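Local coordinates for hypothetical protein PH1109 (Pyrococcus horikoshii, PDB 2D59) that is of unknown function but belongs to the CoA-binding domain family, whose members share a Rossmann-type fold built on a parallel beta sheet, at residues Arg5-Arg16 against Ala129-Leu140; Tyr68-Asp76 against Tyr93-Gly101. All blocks are in the same frame, centred on the assembly; numbering follows the deposited sequence.

Contact 1: residues Arg5-Arg16 against Ala129-Leu140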
loop_
_atom_site.group_PDB
_atom_site.type_symbol
_atom_site.label_atom_id
_atom_site.label_comp_id
_atom_site.label_asym_id
_atom_site.label_seq_id
_atom_site.Cartn_x
_atom_site.Cartn_y
_atom_site.Cartn_z
ATOM N N ARG A 5 7.159 -4.601 -15.294
ATOM C CA ARG A 5 8.310 -3.754 -15.002
ATOM C C ARG A 5 7.936 -2.596 -14.081
ATOM O O ARG A 5 6.878 -1.987 -14.235
ATOM C CB ARG A 5 8.886 -3.185 -16.302
ATOM C CG ARG A 5 9.292 -4.228 -17.330
ATOM C CD ARG A 5 9.522 -3.578 -18.685
ATOM N NE ARG A 5 9.924 -4.540 -19.708
ATOM C CZ ARG A 5 11.093 -5.171 -19.724
ATOM N NH1 ARG A 5 11.987 -4.944 -18.770
ATOM N NH2 ARG A 5 11.369 -6.029 -20.697
ATOM N N PRO A 6 8.804 -2.279 -13.107
ATOM C CA PRO A 6 8.531 -1.177 -12.181
ATOM C C PRO A 6 8.363 0.141 -12.934
ATOM O O PRO A 6 9.045 0.393 -13.930
ATOM C CB PRO A 6 9.766 -1.166 -11.284
ATOM C CG PRO A 6 10.179 -2.602 -11.266
ATOM C CD PRO A 6 10.026 -3.002 -12.713
ATOM N N ILE A 7 7.452 0.975 -12.450
ATOM C CA ILE A 7 7.194 2.273 -13.059
ATOM C C ILE A 7 8.062 3.335 -12.388
ATOM O O ILE A 7 8.452 4.318 -13.017
ATOM C CB ILE A 7 5.697 2.634 -12.928
ATOM C CG1 ILE A 7 4.907 1.877 -13.996
ATOM C CG2 ILE A 7 5.485 4.132 -13.048
ATOM C CD1 ILE A 7 3.408 2.028 -13.867
ATOM N N ASP A 8 8.369 3.128 -11.111
ATOM C CA ASP A 8 9.212 4.070 -10.382
ATOM C C ASP A 8 10.669 3.822 -10.765
ATOM O O ASP A 8 10.988 2.808 -11.388
ATOM C CB ASP A 8 9.034 3.894 -8.871
ATOM C CG ASP A 8 9.480 2.533 -8.390
ATOM O OD1 ASP A 8 8.615 1.657 -8.166
ATOM O OD2 ASP A 8 10.703 2.332 -8.244
ATOM N N GLY A 9 11.551 4.745 -10.391
ATOM C CA GLY A 9 12.958 4.592 -10.718
ATOM C C GLY A 9 13.833 4.225 -9.533
ATOM O O GLY A 9 15.059 4.320 -9.605
ATOM N N LEU A 10 13.210 3.797 -8.440
ATOM C CA LEU A 10 13.945 3.421 -7.239
ATOM C C LEU A 10 14.754 2.137 -7.447
ATOM O O LEU A 10 14.432 1.312 -8.304
ATOM C CB LEU A 10 12.966 3.244 -6.073
ATOM C CG LEU A 10 12.009 4.414 -5.816
ATOM C CD1 LEU A 10 11.042 4.045 -4.702
ATOM C CD2 LEU A 10 12.797 5.670 -5.444
ATOM N N THR A 11 15.806 1.972 -6.650
ATOM C CA THR A 11 16.675 0.802 -6.732
ATOM C C THR A 11 16.209 -0.277 -5.763
ATOM O O THR A 11 15.358 -0.024 -4.908
ATOM C CB THR A 11 18.123 1.161 -6.359
ATOM O OG1 THR A 11 18.179 1.519 -4.971
ATOM C CG2 THR A 11 18.615 2.332 -7.196
ATOM N N ASP A 12 16.762 -1.479 -5.887
ATOM C CA ASP A 12 16.380 -2.551 -4.979
ATOM C C ASP A 12 16.711 -2.137 -3.550
ATOM O O ASP A 12 16.024 -2.525 -2.607
ATOM C CB ASP A 12 17.111 -3.850 -5.325
ATOM C CG ASP A 12 16.510 -4.551 -6.527
ATOM O OD1 ASP A 12 17.006 -5.636 -6.892
ATOM O OD2 ASP A 12 15.540 -4.016 -7.103
ATOM N N GLU A 13 17.762 -1.336 -3.399
ATOM C CA GLU A 13 18.188 -0.864 -2.087
ATOM C C GLU A 13 17.134 0.066 -1.490
ATOM O O GLU A 13 16.835 -0.000 -0.295
ATOM C CB GLU A 13 19.520 -0.115 -2.205
ATOM C CG GLU A 13 20.433 -0.294 -1.009
ATOM C CD GLU A 13 21.099 -1.659 -0.992
ATOM O OE1 GLU A 13 20.385 -2.672 -1.138
ATOM O OE2 GLU A 13 22.336 -1.721 -0.828
ATOM N N ASP A 14 16.581 0.939 -2.327
ATOM C CA ASP A 14 15.554 1.878 -1.885
ATOM C C ASP A 14 14.315 1.136 -1.412
ATOM O O ASP A 14 13.762 1.438 -0.355
ATOM C CB ASP A 14 15.142 2.821 -3.018
ATOM C CG ASP A 14 16.271 3.727 -3.475
ATOM O OD1 ASP A 14 17.013 4.243 -2.615
ATOM O OD2 ASP A 14 16.401 3.936 -4.698
ATOM N N ILE A 15 13.878 0.164 -2.207
ATOM C CA ILE A 15 12.683 -0.607 -1.867
ATOM C C ILE A 15 12.905 -1.379 -0.582
ATOM O O ILE A 15 12.034 -1.421 0.291
ATOM C CB ILE A 15 12.288 -1.581 -3.010
ATOM C CG1 ILE A 15 11.764 -0.776 -4.198
ATOM C CG2 ILE A 15 11.182 -2.524 -2.564
ATOM C CD1 ILE A 15 12.670 0.316 -4.649
ATOM N N ARG A 16 14.075 -1.991 -0.467
ATOM C CA ARG A 16 14.410 -2.762 0.721
ATOM C C ARG A 16 14.363 -1.863 1.958
ATOM O O ARG A 16 13.924 -2.286 3.031
ATOM C CB ARG A 16 15.804 -3.376 0.566
ATOM C CG ARG A 16 16.202 -4.296 1.696
ATOM C CD ARG A 16 17.571 -4.923 1.459
ATOM N NE ARG A 16 17.564 -5.946 0.413
ATOM C CZ ARG A 16 18.226 -5.850 -0.738
ATOM N NH1 ARG A 16 18.165 -6.834 -1.627
ATOM N NH2 ARG A 16 18.948 -4.767 -1.006
ATOM N N ALA A 129 5.843 2.170 -7.681
ATOM C CA ALA A 129 4.795 1.861 -8.643
ATOM C C ALA A 129 5.025 0.627 -9.495
ATOM O O ALA A 129 6.131 0.368 -9.986
ATOM C CB ALA A 129 4.551 3.072 -9.536
ATOM N N ASN A 130 3.939 -0.117 -9.673
ATOM C CA ASN A 130 3.925 -1.346 -10.444
ATOM C C ASN A 130 4.860 -2.398 -9.861
ATOM O O ASN A 130 5.688 -2.985 -10.559
ATOM C CB ASN A 130 4.266 -1.072 -11.908
ATOM C CG ASN A 130 3.577 -2.041 -12.843
ATOM O OD1 ASN A 130 2.376 -2.286 -12.709
ATOM N ND2 ASN A 130 4.322 -2.592 -13.794
ATOM N N ARG A 131 4.719 -2.602 -8.555
ATOM C CA ARG A 131 5.471 -3.594 -7.800
ATOM C C ARG A 131 4.468 -4.114 -6.776
ATOM O O ARG A 131 3.442 -3.480 -6.532
ATOM C CB ARG A 131 6.647 -2.969 -7.036
ATOM C CG ARG A 131 7.675 -2.220 -7.862
ATOM C CD ARG A 131 8.851 -1.871 -6.957
ATOM N NE ARG A 131 9.764 -0.890 -7.537
ATOM C CZ ARG A 131 11.019 -1.150 -7.889
ATOM N NH1 ARG A 131 11.518 -2.368 -7.731
ATOM N NH2 ARG A 131 11.780 -0.185 -8.387
ATOM N N CYS A 132 4.762 -5.261 -6.182
ATOM C CA CYS A 132 3.895 -5.838 -5.168
ATOM C C CYS A 132 4.674 -5.886 -3.858
ATOM O O CYS A 132 5.811 -6.354 -3.835
ATOM C CB CYS A 132 3.473 -7.249 -5.573
ATOM S SG CYS A 132 2.564 -8.128 -4.288
ATOM N N MET A 133 4.078 -5.405 -2.770
ATOM C CA MET A 133 4.778 -5.412 -1.486
ATOM C C MET A 133 5.253 -6.803 -1.083
ATOM O O MET A 133 6.342 -6.955 -0.534
ATOM C CB MET A 133 3.902 -4.815 -0.379
ATOM C CG MET A 133 3.743 -3.300 -0.474
ATOM S SD MET A 133 3.161 -2.560 1.077
ATOM C CE MET A 133 4.721 -2.493 2.023
ATOM N N MET A 134 4.441 -7.818 -1.357
ATOM C CA MET A 134 4.815 -9.183 -1.020
ATOM C C MET A 134 5.953 -9.687 -1.900
ATOM O O MET A 134 6.934 -10.245 -1.401
ATOM C CB MET A 134 3.618 -10.120 -1.173
ATOM C CG MET A 134 3.985 -11.577 -0.999
ATOM S SD MET A 134 2.541 -12.646 -1.060
ATOM C CE MET A 134 2.270 -12.737 -2.809
ATOM N N ARG A 135 5.809 -9.505 -3.211
ATOM C CA ARG A 135 6.825 -9.942 -4.156
ATOM C C ARG A 135 8.169 -9.295 -3.838
ATOM O O ARG A 135 9.202 -9.968 -3.812
ATOM C CB ARG A 135 6.416 -9.578 -5.584
ATOM C CG ARG A 135 7.196 -10.338 -6.647
ATOM C CD ARG A 135 6.301 -11.344 -7.360
ATOM N NE ARG A 135 5.479 -10.710 -8.389
ATOM C CZ ARG A 135 4.469 -11.308 -9.014
ATOM N NH1 ARG A 135 3.783 -10.654 -9.941
ATOM N NH2 ARG A 135 4.134 -12.553 -8.702
ATOM N N GLU A 136 8.150 -7.986 -3.608
ATOM C CA GLU A 136 9.376 -7.255 -3.295
ATOM C C GLU A 136 9.981 -7.738 -1.982
ATOM O O GLU A 136 11.197 -7.925 -1.875
ATOM C CB GLU A 136 9.092 -5.750 -3.216
ATOM C CG GLU A 136 8.724 -5.100 -4.540
ATOM C CD GLU A 136 9.760 -5.351 -5.618
ATOM O OE1 GLU A 136 9.633 -6.354 -6.347
ATOM O OE2 GLU A 136 10.710 -4.547 -5.728
ATOM N N HIS A 137 9.137 -7.951 -0.979
ATOM C CA HIS A 137 9.634 -8.413 0.306
ATOM C C HIS A 137 10.292 -9.779 0.150
ATOM O O HIS A 137 11.405 -10.004 0.627
ATOM C CB HIS A 137 8.494 -8.481 1.322
ATOM C CG HIS A 137 8.951 -8.764 2.719
ATOM N ND1 HIS A 137 9.277 -10.030 3.152
ATOM C CD2 HIS A 137 9.156 -7.939 3.773
ATOM C CE1 HIS A 137 9.662 -9.974 4.415
ATOM N NE2 HIS A 137 9.598 -8.717 4.815
ATOM N N GLU A 138 9.608 -10.686 -0.535
ATOM C CA GLU A 138 10.142 -12.024 -0.750
ATOM C C GLU A 138 11.499 -12.029 -1.445
ATOM O O GLU A 138 12.431 -12.692 -0.987
ATOM C CB GLU A 138 9.161 -12.861 -1.578
ATOM C CG GLU A 138 7.965 -13.379 -0.801
ATOM C CD GLU A 138 6.991 -14.148 -1.677
ATOM O OE1 GLU A 138 6.094 -14.819 -1.124
ATOM O OE2 GLU A 138 7.119 -14.076 -2.917
ATOM N N ARG A 139 11.614 -11.293 -2.545
ATOM C CA ARG A 139 12.866 -11.281 -3.297
ATOM C C ARG A 139 13.981 -10.415 -2.718
ATOM O O ARG A 139 15.159 -10.688 -2.949
ATOM C CB ARG A 139 12.604 -10.875 -4.753
ATOM C CG ARG A 139 12.407 -9.392 -4.976
ATOM C CD ARG A 139 12.093 -9.084 -6.441
ATOM N NE ARG A 139 12.064 -7.644 -6.675
ATOM C CZ ARG A 139 13.146 -6.886 -6.826
ATOM N NH1 ARG A 139 13.021 -5.580 -7.019
ATOM N NH2 ARG A 139 14.354 -7.437 -6.816
ATOM N N LEU A 140 13.626 -9.387 -1.957
ATOM C CA LEU A 140 14.638 -8.501 -1.388
ATOM C C LEU A 140 15.030 -8.809 0.050
ATOM O O LEU A 140 16.168 -8.555 0.451
ATOM C CB LEU A 140 14.175 -7.047 -1.481
ATOM C CG LEU A 140 13.954 -6.508 -2.897
ATOM C CD1 LEU A 140 13.314 -5.128 -2.829
ATOM C CD2 LEU A 140 15.282 -6.447 -3.636
HETATM O O HOH W 1 14.329 -2.001 -8.474
#

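Contact 2: residues Tyr68-Asp76 against Tyr93-Gly101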
loop_
_atom_site.group_PDB
_atom_site.type_symbol
_atom_site.label_atom_id
_atom_site.label_comp_id
_atom_site.label_asym_id
_atom_site.label_seq_id
_atom_site.Cartn_x
_atom_site.Cartn_y
_atom_site.Cartn_z
ATOM N N TYR A 68 -11.322 0.103 7.826
ATOM C CA TYR A 68 -11.871 1.455 7.768
ATOM C C TYR A 68 -12.333 1.859 6.365
ATOM O O TYR A 68 -11.790 1.397 5.362
ATOM C CB TYR A 68 -10.830 2.460 8.279
ATOM C CG TYR A 68 -10.328 2.159 9.675
ATOM C CD1 TYR A 68 -9.403 1.138 9.903
ATOM C CD2 TYR A 68 -10.800 2.876 10.772
ATOM C CE1 TYR A 68 -8.963 0.837 11.192
ATOM C CE2 TYR A 68 -10.369 2.585 12.064
ATOM C CZ TYR A 68 -9.453 1.567 12.268
ATOM O OH TYR A 68 -9.030 1.284 13.547
ATOM N N PRO A 69 -13.357 2.724 6.281
ATOM C CA PRO A 69 -13.870 3.170 4.982
ATOM C C PRO A 69 -12.953 4.182 4.298
ATOM O O PRO A 69 -13.048 4.400 3.091
ATOM C CB PRO A 69 -15.232 3.760 5.338
ATOM C CG PRO A 69 -14.983 4.343 6.687
ATOM C CD PRO A 69 -14.183 3.257 7.380
ATOM N N SER A 70 -12.066 4.793 5.077
ATOM C CA SER A 70 -11.126 5.784 4.562
ATOM C C SER A 70 -9.800 5.738 5.314
ATOM O O SER A 70 -9.749 5.342 6.478
ATOM C CB SER A 70 -11.722 7.188 4.680
ATOM O OG SER A 70 -10.721 8.178 4.520
ATOM N N VAL A 71 -8.730 6.151 4.643
ATOM C CA VAL A 71 -7.405 6.163 5.254
ATOM C C VAL A 71 -7.349 7.114 6.447
ATOM O O VAL A 71 -6.684 6.834 7.446
ATOM C CB VAL A 71 -6.320 6.586 4.236
ATOM C CG1 VAL A 71 -4.980 6.731 4.935
ATOM C CG2 VAL A 71 -6.223 5.557 3.121
ATOM N N LEU A 72 -8.050 8.237 6.338
ATOM C CA LEU A 72 -8.072 9.231 7.403
ATOM C C LEU A 72 -8.788 8.752 8.665
ATOM O O LEU A 72 -8.576 9.303 9.746
ATOM C CB LEU A 72 -8.721 10.525 6.903
ATOM C CG LEU A 72 -7.923 11.319 5.864
ATOM C CD1 LEU A 72 -8.710 12.548 5.436
ATOM C CD2 LEU A 72 -6.581 11.726 6.455
ATOM N N ASP A 73 -9.630 7.731 8.529
ATOM C CA ASP A 73 -10.365 7.199 9.674
ATOM C C ASP A 73 -9.481 6.358 10.588
ATOM O O ASP A 73 -9.829 6.105 11.741
ATOM C CB ASP A 73 -11.555 6.358 9.208
ATOM C CG ASP A 73 -12.598 7.177 8.481
ATOM O OD1 ASP A 73 -12.963 8.256 8.991
ATOM O OD2 ASP A 73 -13.061 6.740 7.408
ATOM N N ILE A 74 -8.341 5.919 10.067
ATOM C CA ILE A 74 -7.417 5.109 10.849
ATOM C C ILE A 74 -6.826 5.945 11.980
ATOM O O ILE A 74 -6.248 7.004 11.743
ATOM C CB ILE A 74 -6.273 4.575 9.964
ATOM C CG1 ILE A 74 -6.858 3.699 8.859
ATOM C CG2 ILE A 74 -5.283 3.785 10.806
ATOM C CD1 ILE A 74 -5.857 3.297 7.790
ATOM N N PRO A 75 -6.972 5.478 13.229
ATOM C CA PRO A 75 -6.456 6.177 14.412
ATOM C C PRO A 75 -4.932 6.284 14.449
ATOM O O PRO A 75 -4.380 7.348 14.722
ATOM C CB PRO A 75 -6.984 5.331 15.575
ATOM C CG PRO A 75 -8.198 4.669 15.009
ATOM C CD PRO A 75 -7.749 4.294 13.626
ATOM N N ASP A 76 -4.260 5.170 14.175
ATOM C CA ASP A 76 -2.802 5.118 14.204
ATOM C C ASP A 76 -2.134 5.796 13.015
ATOM O O ASP A 76 -2.761 6.016 11.978
ATOM C CB ASP A 76 -2.344 3.661 14.291
ATOM C CG ASP A 76 -2.815 2.988 15.566
ATOM O OD1 ASP A 76 -2.578 1.775 15.736
ATOM O OD2 ASP A 76 -3.435 3.680 16.401
ATOM N N TYR A 93 -7.798 8.239 -2.775
ATOM C CA TYR A 93 -6.970 7.691 -1.711
ATOM C C TYR A 93 -5.618 8.380 -1.574
ATOM O O TYR A 93 -5.034 8.395 -0.492
ATOM C CB TYR A 93 -6.792 6.183 -1.911
ATOM C CG TYR A 93 -8.078 5.426 -1.679
ATOM C CD1 TYR A 93 -8.763 4.833 -2.737
ATOM C CD2 TYR A 93 -8.637 5.345 -0.404
ATOM C CE1 TYR A 93 -9.976 4.179 -2.531
ATOM C CE2 TYR A 93 -9.845 4.698 -0.188
ATOM C CZ TYR A 93 -10.511 4.118 -1.254
ATOM O OH TYR A 93 -11.712 3.482 -1.044
ATOM N N VAL A 94 -5.116 8.946 -2.667
ATOM C CA VAL A 94 -3.846 9.658 -2.614
ATOM C C VAL A 94 -4.068 10.937 -1.814
ATOM O O VAL A 94 -3.246 11.312 -0.982
ATOM C CB VAL A 94 -3.334 10.025 -4.024
ATOM C CG1 VAL A 94 -2.163 10.994 -3.921
ATOM C CG2 VAL A 94 -2.902 8.769 -4.755
ATOM N N GLU A 95 -5.189 11.602 -2.077
ATOM C CA GLU A 95 -5.534 12.827 -1.372
ATOM C C GLU A 95 -5.648 12.522 0.118
ATOM O O GLU A 95 -5.246 13.326 0.960
ATOM C CB GLU A 95 -6.854 13.385 -1.912
ATOM C CG GLU A 95 -6.758 13.854 -3.359
ATOM C CD GLU A 95 -8.091 14.294 -3.935
ATOM O OE1 GLU A 95 -8.104 14.797 -5.078
ATOM O OE2 GLU A 95 -9.124 14.137 -3.251
ATOM N N GLN A 96 -6.190 11.349 0.434
ATOM C CA GLN A 96 -6.334 10.916 1.818
ATOM C C GLN A 96 -4.955 10.671 2.416
ATOM O O GLN A 96 -4.660 11.111 3.526
ATOM C CB GLN A 96 -7.154 9.627 1.891
ATOM C CG GLN A 96 -8.654 9.819 1.765
ATOM C CD GLN A 96 -9.396 8.502 1.729
ATOM O OE1 GLN A 96 -8.982 7.526 2.359
ATOM N NE2 GLN A 96 -10.505 8.465 1.000
ATOM N N ALA A 97 -4.112 9.959 1.673
ATOM C CA ALA A 97 -2.757 9.660 2.123
ATOM C C ALA A 97 -2.016 10.962 2.411
ATOM O O ALA A 97 -1.246 11.049 3.363
ATOM C CB ALA A 97 -2.016 8.859 1.054
ATOM N N ILE A 98 -2.258 11.969 1.576
ATOM C CA ILE A 98 -1.621 13.270 1.737
ATOM C C ILE A 98 -2.054 13.883 3.053
ATOM O O ILE A 98 -1.227 14.355 3.828
ATOM C CB ILE A 98 -2.013 14.246 0.609
ATOM C CG1 ILE A 98 -1.585 13.671 -0.737
ATOM C CG2 ILE A 98 -1.331 15.590 0.812
ATOM C CD1 ILE A 98 -0.111 13.363 -0.806
ATOM N N LYS A 99 -3.360 13.898 3.288
ATOM C CA LYS A 99 -3.909 14.465 4.516
ATOM C C LYS A 99 -3.447 13.686 5.741
ATOM O O LYS A 99 -3.196 14.264 6.795
ATOM C CB LYS A 99 -5.442 14.469 4.466
ATOM C CG LYS A 99 -6.049 15.460 3.480
ATOM C CD LYS A 99 -5.519 16.870 3.712
ATOM C CE LYS A 99 -6.456 17.925 3.149
ATOM N NZ LYS A 99 -7.728 17.983 3.922
ATOM N N LYS A 100 -3.335 12.370 5.591
ATOM C CA LYS A 100 -2.909 11.495 6.679
ATOM C C LYS A 100 -1.430 11.684 7.001
ATOM O O LYS A 100 -0.968 11.308 8.077
ATOM C CB LYS A 100 -3.178 10.033 6.301
ATOM C CG LYS A 100 -2.827 9.016 7.376
ATOM C CD LYS A 100 -3.685 9.193 8.619
ATOM C CE LYS A 100 -3.345 8.146 9.670
ATOM N NZ LYS A 100 -4.166 8.300 10.901
ATOM N N GLY A 101 -0.691 12.266 6.061
ATOM C CA GLY A 101 0.728 12.492 6.273
ATOM C C GLY A 101 1.576 11.264 6.001
ATOM O O GLY A 101 2.645 11.092 6.591
HETATM O O HOH W 2 -12.870 5.981 0.751
#

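Contact 1: residues Arg5-Arg16 against Ala129-Leu140
The carboxylate of Asp8 is tucked between its own backbone N and carbonyl carbon (chi1 63°), while Arg131 starts with CG anti to the carbonyl carbon (chi1 -58°) and runs extended to NE, which carries its guanidinium to that carboxylate. The two flat groups lie nearly coplanar, and the grip is side-on: Arg131 NE donates to the syn lone pair of Asp8 OD1 at 2.9 Å, and Arg131 NH2 reaches Asp8 OD2 at 2.7 Å. Each oxygen takes a second, backbone donor: Ala129 N meets Asp8 OD1 on its anti side, and Leu10 N closes an Asx turn on Asp8 OD2. Pro6 CB sits over one face of the guanidinium, 3.6 Å from Arg131 CZ, and Ile15 CG1 over the opposite one. Further along, Arg139 clasps Asp12 end-on, Arg139 NH1 to Asp12 OD2 at 3.0 Å and Arg139 NH2 to Asp12 OD1 at 3.2 Å, both oxygens approached from above the carboxylate plane. Glu136 OE2 accepts from Arg131 NH1 and Arg139 NH1. Leu140 CD1 packs tightly against Ile15 CG2, at 3.4 Å, and Arg16 NE donates to Leu140 O. Near the strand end, Ile7 N bonds to Ala129 O and Asn130 ND2 to Arg5 O. Asp8, Asp12 and Glu136 thus share Arg131 and Arg139 in one salt-bridge network; the arginines probably favour the ionised carboxylates and offset the closeness of Asp12 OD2 to Glu136 OE2, 5.0 Å apart.

Contact 2: residues Tyr68-Asp76 against Tyr93-Gly101
Ser70 and Val71 face Gln96 where an ST turn, closed by Leu72 N donating to Ser70 OG, packs on the side of helix 87-100 in this Rossmann-type fold. The polar contacts at this end converge on the side-chain oxygen of Gln96. Val71 N donates to Gln96 OE1 at 2.7 Å, tilted 29° from the carbonyl plane, and a weak hydrogen bond links Ser70 OG and Gln96 OE1, 2.8 Å apart. A water that donates to Pro69 O also makes weak bonds to Gln96 NE2 and Tyr93 OH. Apolar contacts fill the middle. Leu72 reaches over the last helical turn, its CD2 3.6 Å from Lys99 CB, and Val71 CG1 lies 4.0 Å from Lys100 CG, against the aliphatic part of that lysine. Val71 also meets Val28, so it touches both the helix and strand 24-28. The remaining hydrogen bonds come from the ammonium group of Lys100: CG is anti to the backbone N (chi1 -178°), and after one bend at chi2 the chain runs straight across to the loop. There it bridges two backbone carbonyls, Lys100 NZ donating hydrogen bonds to Ile74 O at 2.6 Å and to Asp76 O at 2.9 Å.

Overall arrangement
Both contacts are partly buried and lie on opposite sides of the chain's centre, their own centres about 23 Å apart and their nearest atoms about 11 Å apart. They share no helix or strand. Contact 1 brings together distant parts of the sequence at the edge of the parallel sheet, beside its outermost strand 126-129, whereas contact 2 joins a loop to a helix close by in sequence and leans on strands 24-28 and 51-55. Their chemistry differs accordingly: paired side-chain charges dominate contact 1, with Trp106 behind Ile15 and Glu136, while in contact 2 Gln96 and Lys100 of the helix bond chiefly to backbone groups of the loop.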